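Local coordinates for protein cytochrome c551 (Achromobacter xylosoxidans, PDB 2ZON) that binds haem and probably carries single electrons between redox partner proteins as a small soluble class I c-type cytochrome, at residues 8-17 with 74-84. Numbering follows the deposited sequence.
Sequences LDPAGEKLYR and TLRAAVAYMMD. With HEM (protoporphyrin IX containing Fe), chain K.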
ATOM      1  N   LEU D   8      40.391  -4.491 -22.931  1.00 23.16           N
ATOM      2  CA  LEU D   8      39.682  -3.531 -22.067  1.00 22.35           C
ATOM      3  C   LEU D   8      40.263  -3.458 -20.661  1.00 21.79           C
ATOM      4  O   LEU D   8      40.928  -4.390 -20.199  1.00 21.38           O
ATOM      5  CB  LEU D   8      38.195  -3.896 -21.965  1.00 21.76           C
ATOM      6  CG  LEU D   8      37.339  -3.821 -23.235  1.00 22.69           C
ATOM      7  CD1 LEU D   8      35.931  -4.258 -22.892  1.00 22.80           C
ATOM      8  CD2 LEU D   8      37.348  -2.429 -23.834  1.00 22.76           C
ATOM      9  N   ASP D   9      39.995  -2.345 -19.984  1.00 21.11           N
ATOM     10  CA  ASP D   9      40.362  -2.190 -18.585  1.00 21.26           C
ATOM     11  C   ASP D   9      39.110  -2.202 -17.696  1.00 21.15           C
ATOM     12  O   ASP D   9      38.088  -1.589 -18.037  1.00 21.12           O
ATOM     13  CB  ASP D   9      41.174  -0.905 -18.372  1.00 20.56           C
ATOM     14  CG  ASP D   9      41.784  -0.833 -16.985  1.00 21.65           C
ATOM     15  OD1 ASP D   9      42.991  -1.131 -16.832  1.00 20.45           O
ATOM     16  OD2 ASP D   9      41.042  -0.527 -16.032  1.00 22.12           O
ATOM     17  N   PRO D  10      39.173  -2.915 -16.569  1.00 20.76           N
ATOM     18  CA  PRO D  10      37.994  -3.054 -15.706  1.00 20.52           C
ATOM     19  C   PRO D  10      37.453  -1.700 -15.213  1.00 19.94           C
ATOM     20  O   PRO D  10      36.260  -1.591 -14.914  1.00 20.30           O
ATOM     21  CB  PRO D  10      38.512  -3.888 -14.523  1.00 20.49           C
ATOM     22  CG  PRO D  10      39.759  -4.554 -15.034  1.00 20.67           C
ATOM     23  CD  PRO D  10      40.338  -3.675 -16.061  1.00 21.70           C
ATOM     24  N   ALA D  11      38.319  -0.689 -15.129  1.00 19.18           N
ATOM     25  CA  ALA D  11      37.905   0.654 -14.683  1.00 18.22           C
ATOM     26  C   ALA D  11      36.810   1.263 -15.600  1.00 17.93           C
ATOM     27  O   ALA D  11      35.970   2.057 -15.147  1.00 18.15           O
ATOM     28  CB  ALA D  11      39.105   1.569 -14.605  1.00 18.54           C
ATOM     29  N   GLY D  12      36.816   0.887 -16.881  1.00 17.44           N
ATOM     30  CA  GLY D  12      35.833   1.434 -17.839  1.00 17.19           C
ATOM     31  C   GLY D  12      34.414   0.954 -17.559  1.00 17.80           C
ATOM     32  O   GLY D  12      33.494   1.755 -17.362  1.00 17.67           O
ATOM     33  N   GLU D  13      34.240  -0.364 -17.540  1.00 17.29           N
ATOM     34  CA  GLU D  13      32.965  -0.967 -17.156  1.00 17.77           C
ATOM     35  C   GLU D  13      32.483  -0.471 -15.780  1.00 16.79           C
ATOM     36  O   GLU D  13      31.316  -0.148 -15.616  1.00 16.96           O
ATOM     37  CB  GLU D  13      33.061  -2.494 -17.159  1.00 18.34           C
ATOM     38  CG  GLU D  13      31.724  -3.182 -16.863  1.00 18.56           C
ATOM     39  CD  GLU D  13      31.795  -4.696 -16.903  1.00 21.30           C
ATOM     40  OE1 GLU D  13      30.770  -5.320 -16.539  1.00 25.19           O
ATOM     41  OE2 GLU D  13      32.853  -5.272 -17.291  1.00 23.05           O
ATOM     42  N   LYS D  14      33.390  -0.400 -14.808  1.00 15.98           N
ATOM     43  CA  LYS D  14      33.046   0.075 -13.458  1.00 16.17           C
ATOM     44  C   LYS D  14      32.465   1.486 -13.514  1.00 15.97           C
ATOM     45  O   LYS D  14      31.448   1.771 -12.875  1.00 16.25           O
ATOM     46  CB  LYS D  14      34.288   0.069 -12.558  1.00 16.15           C
ATOM     47  CG  LYS D  14      34.034   0.534 -11.144  1.00 17.99           C
ATOM     48  CD  LYS D  14      35.329   0.459 -10.359  1.00 22.26           C
ATOM     49  CE  LYS D  14      35.132   0.836  -8.898  1.00 26.85           C
ATOM     50  NZ  LYS D  14      35.117   2.307  -8.726  1.00 29.29           N
ATOM     51  N   LEU D  15      33.120   2.371 -14.262  1.00 16.38           N
ATOM     52  CA  LEU D  15      32.608   3.729 -14.424  1.00 16.97           C
ATOM     53  C   LEU D  15      31.250   3.693 -15.123  1.00 17.19           C
ATOM     54  O   LEU D  15      30.279   4.350 -14.691  1.00 17.19           O
ATOM     55  CB  LEU D  15      33.585   4.573 -15.237  1.00 17.45           C
ATOM     56  CG  LEU D  15      33.711   6.085 -15.000  1.00 20.72           C
ATOM     57  CD1 LEU D  15      33.908   6.847 -16.321  1.00 19.72           C
ATOM     58  CD2 LEU D  15      32.642   6.748 -14.105  1.00 19.07           C
ATOM     59  N   TYR D  16      31.172   2.894 -16.186  1.00 17.41           N
ATOM     60  CA  TYR D  16      29.933   2.779 -16.943  1.00 17.68           C
ATOM     61  C   TYR D  16      28.801   2.366 -15.997  1.00 18.04           C
ATOM     62  O   TYR D  16      27.745   3.000 -15.979  1.00 18.26           O
ATOM     63  CB  TYR D  16      30.056   1.781 -18.112  1.00 18.25           C
ATOM     64  CG  TYR D  16      28.726   1.672 -18.834  1.00 17.59           C
ATOM     65  CD1 TYR D  16      28.397   2.538 -19.884  1.00 18.61           C
ATOM     66  CD2 TYR D  16      27.764   0.748 -18.415  1.00 19.77           C
ATOM     67  CE1 TYR D  16      27.130   2.465 -20.517  1.00 18.24           C
ATOM     68  CE2 TYR D  16      26.518   0.672 -19.033  1.00 20.20           C
ATOM     69  CZ  TYR D  16      26.210   1.521 -20.078  1.00 20.31           C
ATOM     70  OH  TYR D  16      24.959   1.422 -20.660  1.00 21.26           O
ATOM     71  N   ARG D  17      29.036   1.318 -15.195  1.00 17.53           N
ATOM     72  CA  ARG D  17      28.005   0.784 -14.303  1.00 18.52           C
ATOM     73  C   ARG D  17      27.597   1.755 -13.188  1.00 18.34           C
ATOM     74  O   ARG D  17      26.496   1.662 -12.652  1.00 19.07           O
ATOM     75  CB  ARG D  17      28.481  -0.523 -13.670  1.00 19.28           C
ATOM     76  CG  ARG D  17      27.925  -1.764 -14.302  1.00 24.20           C
ATOM     77  CD  ARG D  17      28.318  -1.884 -15.752  1.00 30.64           C
ATOM     78  NE  ARG D  17      27.826  -3.122 -16.371  1.00 36.17           N
ATOM     79  CZ  ARG D  17      28.106  -4.347 -15.929  1.00 36.30           C
ATOM     80  NH1 ARG D  17      28.864  -4.514 -14.853  1.00 38.20           N
ATOM     81  NH2 ARG D  17      27.636  -5.408 -16.566  1.00 37.16           N
ATOM     82  N   THR D  74      40.167   7.122 -17.348  1.00 17.44           N
ATOM     83  CA  THR D  74      39.057   6.282 -16.919  1.00 16.61           C
ATOM     84  C   THR D  74      37.911   6.494 -17.912  1.00 16.89           C
ATOM     85  O   THR D  74      37.242   5.543 -18.306  1.00 15.92           O
ATOM     86  CB  THR D  74      38.609   6.606 -15.483  1.00 17.26           C
ATOM     87  OG1 THR D  74      39.712   6.422 -14.583  1.00 17.30           O
ATOM     88  CG2 THR D  74      37.451   5.690 -15.043  1.00 17.91           C
ATOM     89  N   LEU D  75      37.684   7.755 -18.301  1.00 16.68           N
ATOM     90  CA  LEU D  75      36.678   8.040 -19.331  1.00 17.30           C
ATOM     91  C   LEU D  75      37.013   7.338 -20.658  1.00 17.89           C
ATOM     92  O   LEU D  75      36.123   6.801 -21.316  1.00 17.84           O
ATOM     93  CB  LEU D  75      36.498   9.554 -19.544  1.00 17.53           C
ATOM     94  CG  LEU D  75      35.863  10.338 -18.390  1.00 17.09           C
ATOM     95  CD1 LEU D  75      36.088  11.842 -18.530  1.00 18.10           C
ATOM     96  CD2 LEU D  75      34.383  10.056 -18.279  1.00 18.39           C
ATOM     97  N   ARG D  76      38.287   7.343 -21.049  1.00 17.69           N
ATOM     98  CA  ARG D  76      38.699   6.616 -22.257  1.00 18.39           C
ATOM     99  C   ARG D  76      38.328   5.139 -22.163  1.00 17.85           C
ATOM    100  O   ARG D  76      37.838   4.538 -23.139  1.00 18.15           O
ATOM    101  CB  ARG D  76      40.200   6.767 -22.487  1.00 19.02           C
ATOM    102  CG  ARG D  76      40.709   5.970 -23.678  1.00 22.35           C
ATOM    103  CD  ARG D  76      42.190   6.158 -23.882  1.00 26.46           C
ATOM    104  NE  ARG D  76      42.458   7.530 -24.287  1.00 30.87           N
ATOM    105  CZ  ARG D  76      42.945   8.473 -23.492  1.00 33.28           C
ATOM    106  NH1 ARG D  76      43.129   9.696 -23.970  1.00 34.88           N
ATOM    107  NH2 ARG D  76      43.253   8.198 -22.225  1.00 35.63           N
ATOM    108  N   ALA D  77      38.575   4.560 -20.984  1.00 16.96           N
ATOM    109  CA  ALA D  77      38.274   3.158 -20.718  1.00 17.04           C
ATOM    110  C   ALA D  77      36.770   2.865 -20.789  1.00 16.54           C
ATOM    111  O   ALA D  77      36.365   1.796 -21.262  1.00 15.94           O
ATOM    112  CB  ALA D  77      38.850   2.734 -19.362  1.00 16.97           C
ATOM    113  N   ALA D  78      35.949   3.811 -20.330  1.00 15.67           N
ATOM    114  CA  ALA D  78      34.502   3.634 -20.383  1.00 15.88           C
ATOM    115  C   ALA D  78      34.008   3.740 -21.824  1.00 16.20           C
ATOM    116  O   ALA D  78      33.147   2.961 -22.238  1.00 16.32           O
ATOM    117  CB  ALA D  78      33.784   4.650 -19.468  1.00 15.11           C
ATOM    118  N   VAL D  79      34.567   4.687 -22.583  1.00 16.50           N
ATOM    119  CA  VAL D  79      34.262   4.795 -24.006  1.00 17.07           C
ATOM    120  C   VAL D  79      34.634   3.469 -24.689  1.00 17.73           C
ATOM    121  O   VAL D  79      33.835   2.935 -25.456  1.00 18.46           O
ATOM    122  CB  VAL D  79      34.909   6.035 -24.687  1.00 17.11           C
ATOM    123  CG1 VAL D  79      34.763   5.960 -26.213  1.00 17.50           C
ATOM    124  CG2 VAL D  79      34.265   7.340 -24.157  1.00 16.56           C
ATOM    125  N   ALA D  80      35.804   2.924 -24.360  1.00 17.47           N
ATOM    126  CA  ALA D  80      36.267   1.663 -24.933  1.00 18.19           C
ATOM    127  C   ALA D  80      35.312   0.503 -24.641  1.00 17.82           C
ATOM    128  O   ALA D  80      35.043  -0.313 -25.518  1.00 18.64           O
ATOM    129  CB  ALA D  80      37.695   1.344 -24.458  1.00 18.34           C
ATOM    130  N   TYR D  81      34.800   0.437 -23.414  1.00 17.82           N
ATOM    131  CA  TYR D  81      33.833  -0.588 -23.025  1.00 18.30           C
ATOM    132  C   TYR D  81      32.553  -0.453 -23.866  1.00 18.65           C
ATOM    133  O   TYR D  81      31.964  -1.450 -24.319  1.00 18.33           O
ATOM    134  CB  TYR D  81      33.507  -0.451 -21.532  1.00 18.59           C
ATOM    135  CG  TYR D  81      32.313  -1.268 -21.081  1.00 19.90           C
ATOM    136  CD1 TYR D  81      32.406  -2.654 -20.908  1.00 21.18           C
ATOM    137  CD2 TYR D  81      31.092  -0.650 -20.804  1.00 20.87           C
ATOM    138  CE1 TYR D  81      31.301  -3.404 -20.471  1.00 20.89           C
ATOM    139  CE2 TYR D  81      30.001  -1.384 -20.382  1.00 21.02           C
ATOM    140  CZ  TYR D  81      30.103  -2.753 -20.220  1.00 21.25           C
ATOM    141  OH  TYR D  81      28.991  -3.453 -19.791  1.00 22.97           O
ATOM    142  N   MET D  82      32.129   0.792 -24.065  1.00 18.85           N
ATOM    143  CA  MET D  82      30.894   1.060 -24.809  1.00 19.26           C
ATOM    144  C   MET D  82      31.043   0.655 -26.280  1.00 20.00           C
ATOM    145  O   MET D  82      30.181  -0.056 -26.822  1.00 19.65           O
ATOM    146  CB  MET D  82      30.472   2.518 -24.625  1.00 19.62           C
ATOM    147  CG  MET D  82      30.079   2.797 -23.181  1.00 19.11           C
ATOM    148  SD  MET D  82      29.673   4.522 -22.878  1.00 19.84           S
ATOM    149  CE  MET D  82      28.064   4.623 -23.673  1.00 19.49           C
ATOM    150  N   MET D  83      32.156   1.064 -26.893  1.00 19.91           N
ATOM    151  CA  MET D  83      32.503   0.664 -28.262  1.00 21.75           C
ATOM    152  C   MET D  83      32.549  -0.871 -28.396  1.00 21.79           C
ATOM    153  O   MET D  83      31.965  -1.431 -29.327  1.00 22.51           O
ATOM    154  CB  MET D  83      33.849   1.282 -28.674  1.00 21.53           C
ATOM    155  CG  MET D  83      33.845   2.810 -28.799  1.00 21.88           C
ATOM    156  SD  MET D  83      35.460   3.555 -29.132  1.00 25.25           S
ATOM    157  CE  MET D  83      35.507   3.515 -30.926  1.00 24.00           C
ATOM    158  N   ASP D  84      33.223  -1.541 -27.455  1.00 21.18           N
ATOM    159  CA  ASP D  84      33.338  -3.005 -27.448  1.00 21.73           C
ATOM    160  C   ASP D  84      31.958  -3.689 -27.503  1.00 21.56           C
ATOM    161  O   ASP D  84      31.749  -4.657 -28.242  1.00 21.74           O
ATOM    162  CB  ASP D  84      34.119  -3.457 -26.200  1.00 21.92           C
ATOM    163  CG  ASP D  84      34.229  -4.970 -26.080  1.00 23.52           C
ATOM    164  OD1 ASP D  84      35.171  -5.560 -26.657  1.00 26.49           O
ATOM    165  OD2 ASP D  84      33.388  -5.567 -25.378  1.00 25.02           O
TER
HETATM  166  CHA HEM K 200      26.377  10.299 -26.445  1.00 19.61           C
HETATM  167  CHB HEM K 200      29.521   7.983 -23.639  1.00 19.71           C
HETATM  168  CHC HEM K 200      27.183   9.619 -19.783  1.00 19.53           C
HETATM  169  CHD HEM K 200      23.536  10.921 -22.607  1.00 21.13           C
HETATM  170  C1A HEM K 200      27.508   9.564 -26.079  1.00 20.60           C
HETATM  171  C2A HEM K 200      28.534   9.103 -26.906  1.00 19.78           C
HETATM  172  C3A HEM K 200      29.426   8.446 -26.083  1.00 19.23           C
HETATM  173  C4A HEM K 200      28.948   8.516 -24.784  1.00 19.33           C
HETATM  174  CMA HEM K 200      30.737   7.744 -26.481  1.00 20.52           C
HETATM  175  CAA HEM K 200      28.622   9.296 -28.416  1.00 21.49           C
HETATM  176  CBA HEM K 200      29.162  10.673 -28.742  1.00 25.94           C
HETATM  177  CGA HEM K 200      28.348  11.281 -29.885  1.00 28.57           C
HETATM  178  O1A HEM K 200      27.102  11.196 -29.823  1.00 30.76           O
HETATM  179  O2A HEM K 200      29.002  11.808 -30.797  1.00 31.07           O
HETATM  180  C1B HEM K 200      29.253   8.286 -22.308  1.00 19.59           C
HETATM  181  C2B HEM K 200      30.031   7.979 -21.206  1.00 17.36           C
HETATM  182  C3B HEM K 200      29.384   8.461 -20.088  1.00 17.94           C
HETATM  183  C4B HEM K 200      28.180   9.011 -20.546  1.00 18.88           C
HETATM  184  CMB HEM K 200      31.410   7.277 -21.286  1.00 16.23           C
HETATM  185  CAB HEM K 200      29.832   8.296 -18.634  1.00 18.94           C
HETATM  186  CBB HEM K 200      31.256   8.805 -18.343  1.00 19.62           C
HETATM  187  C1C HEM K 200      25.923  10.098 -20.150  1.00 19.09           C
HETATM  188  C2C HEM K 200      24.892  10.533 -19.318  1.00 19.93           C
HETATM  189  C3C HEM K 200      23.826  10.931 -20.111  1.00 19.47           C
HETATM  190  C4C HEM K 200      24.249  10.702 -21.428  1.00 20.77           C
HETATM  191  CMC HEM K 200      24.965  10.547 -17.783  1.00 20.16           C
HETATM  192  CAC HEM K 200      22.472  11.381 -19.559  1.00 19.05           C
HETATM  193  CBC HEM K 200      22.437  12.629 -18.666  1.00 17.49           C
HETATM  194  C1D HEM K 200      23.984  10.964 -23.926  1.00 20.16           C
HETATM  195  C2D HEM K 200      23.317  11.470 -25.042  1.00 20.55           C
HETATM  196  C3D HEM K 200      24.116  11.301 -26.151  1.00 20.99           C
HETATM  197  C4D HEM K 200      25.274  10.677 -25.689  1.00 20.41           C
HETATM  198  CMD HEM K 200      21.919  12.115 -25.021  1.00 20.79           C
HETATM  199  CAD HEM K 200      23.821  11.734 -27.606  1.00 23.13           C
HETATM  200  CBD HEM K 200      24.177  13.220 -27.772  1.00 25.68           C
HETATM  201  CGD HEM K 200      23.394  13.923 -28.902  1.00 29.32           C
HETATM  202  O1D HEM K 200      23.472  13.422 -30.044  1.00 30.74           O
HETATM  203  O2D HEM K 200      22.735  14.952 -28.604  1.00 31.23           O
HETATM  204  NA  HEM K 200      27.788   9.193 -24.817  1.00 17.87           N
HETATM  205  NB  HEM K 200      28.138   8.911 -21.879  1.00 16.88           N
HETATM  206  NC  HEM K 200      25.504  10.206 -21.421  1.00 18.79           N
HETATM  207  ND  HEM K 200      25.167  10.494 -24.353  1.00 19.32           N
HETATM  208 FE   HEM K 200      26.649   9.672 -23.153  1.00 19.40          FE
HETATM  209  O   HOH W   1      38.329  -0.323 -21.116  1.00 29.39           O
HETATM  210  O   HOH W   2      26.464  -3.140 -18.784  1.00 43.13           O
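G12 lies directly on the backbone of A77 and A78 where helices 10-24 and 72-85 meet, segments 10-17 and 74-84 crossing at 84°, the near-perpendicular pairing of N- and C-terminal helices that marks the class I cytochrome c fold. The axes of the two helical segments come within 7.0 Å, because G12 puts no side chain between them: its CA sits 3.4 Å from A77 C and makes a CA-H...O contact with A77 O. Beside this crossing Y81 drops as a knob among G12, E13, Y16 and R17. With CG anti to the backbone N (chi1 168°), its ring runs obliquely over the surface of helix 10-24 toward R17. The extended E13 chain covers one face, CG 3.6 Å from Y81 CE1, while Y81 CE2 lies over a face of the Y16 ring, the two planes inclined at 52°.

On the haem side, L15 CD1 packs against L75 CD2 and A78 CB, and all three residues line the haem pocket. M82 joins them there, its SD 3.5 Å from HEM CHB and also at the edge of the Y16 ring, a Met-aromatic contact.

The outer margin is looser and wetter. L8 sets CD2 against A80 CB and CD1 against the D84 carboxylate carbon, and a water accepts from D9 N and donates to A77 O. At the other end R17, salt-bridged to E13, reaches Y81 through a second water, 2.8 Å from R17 NE and 2.7 Å from Y81 OH.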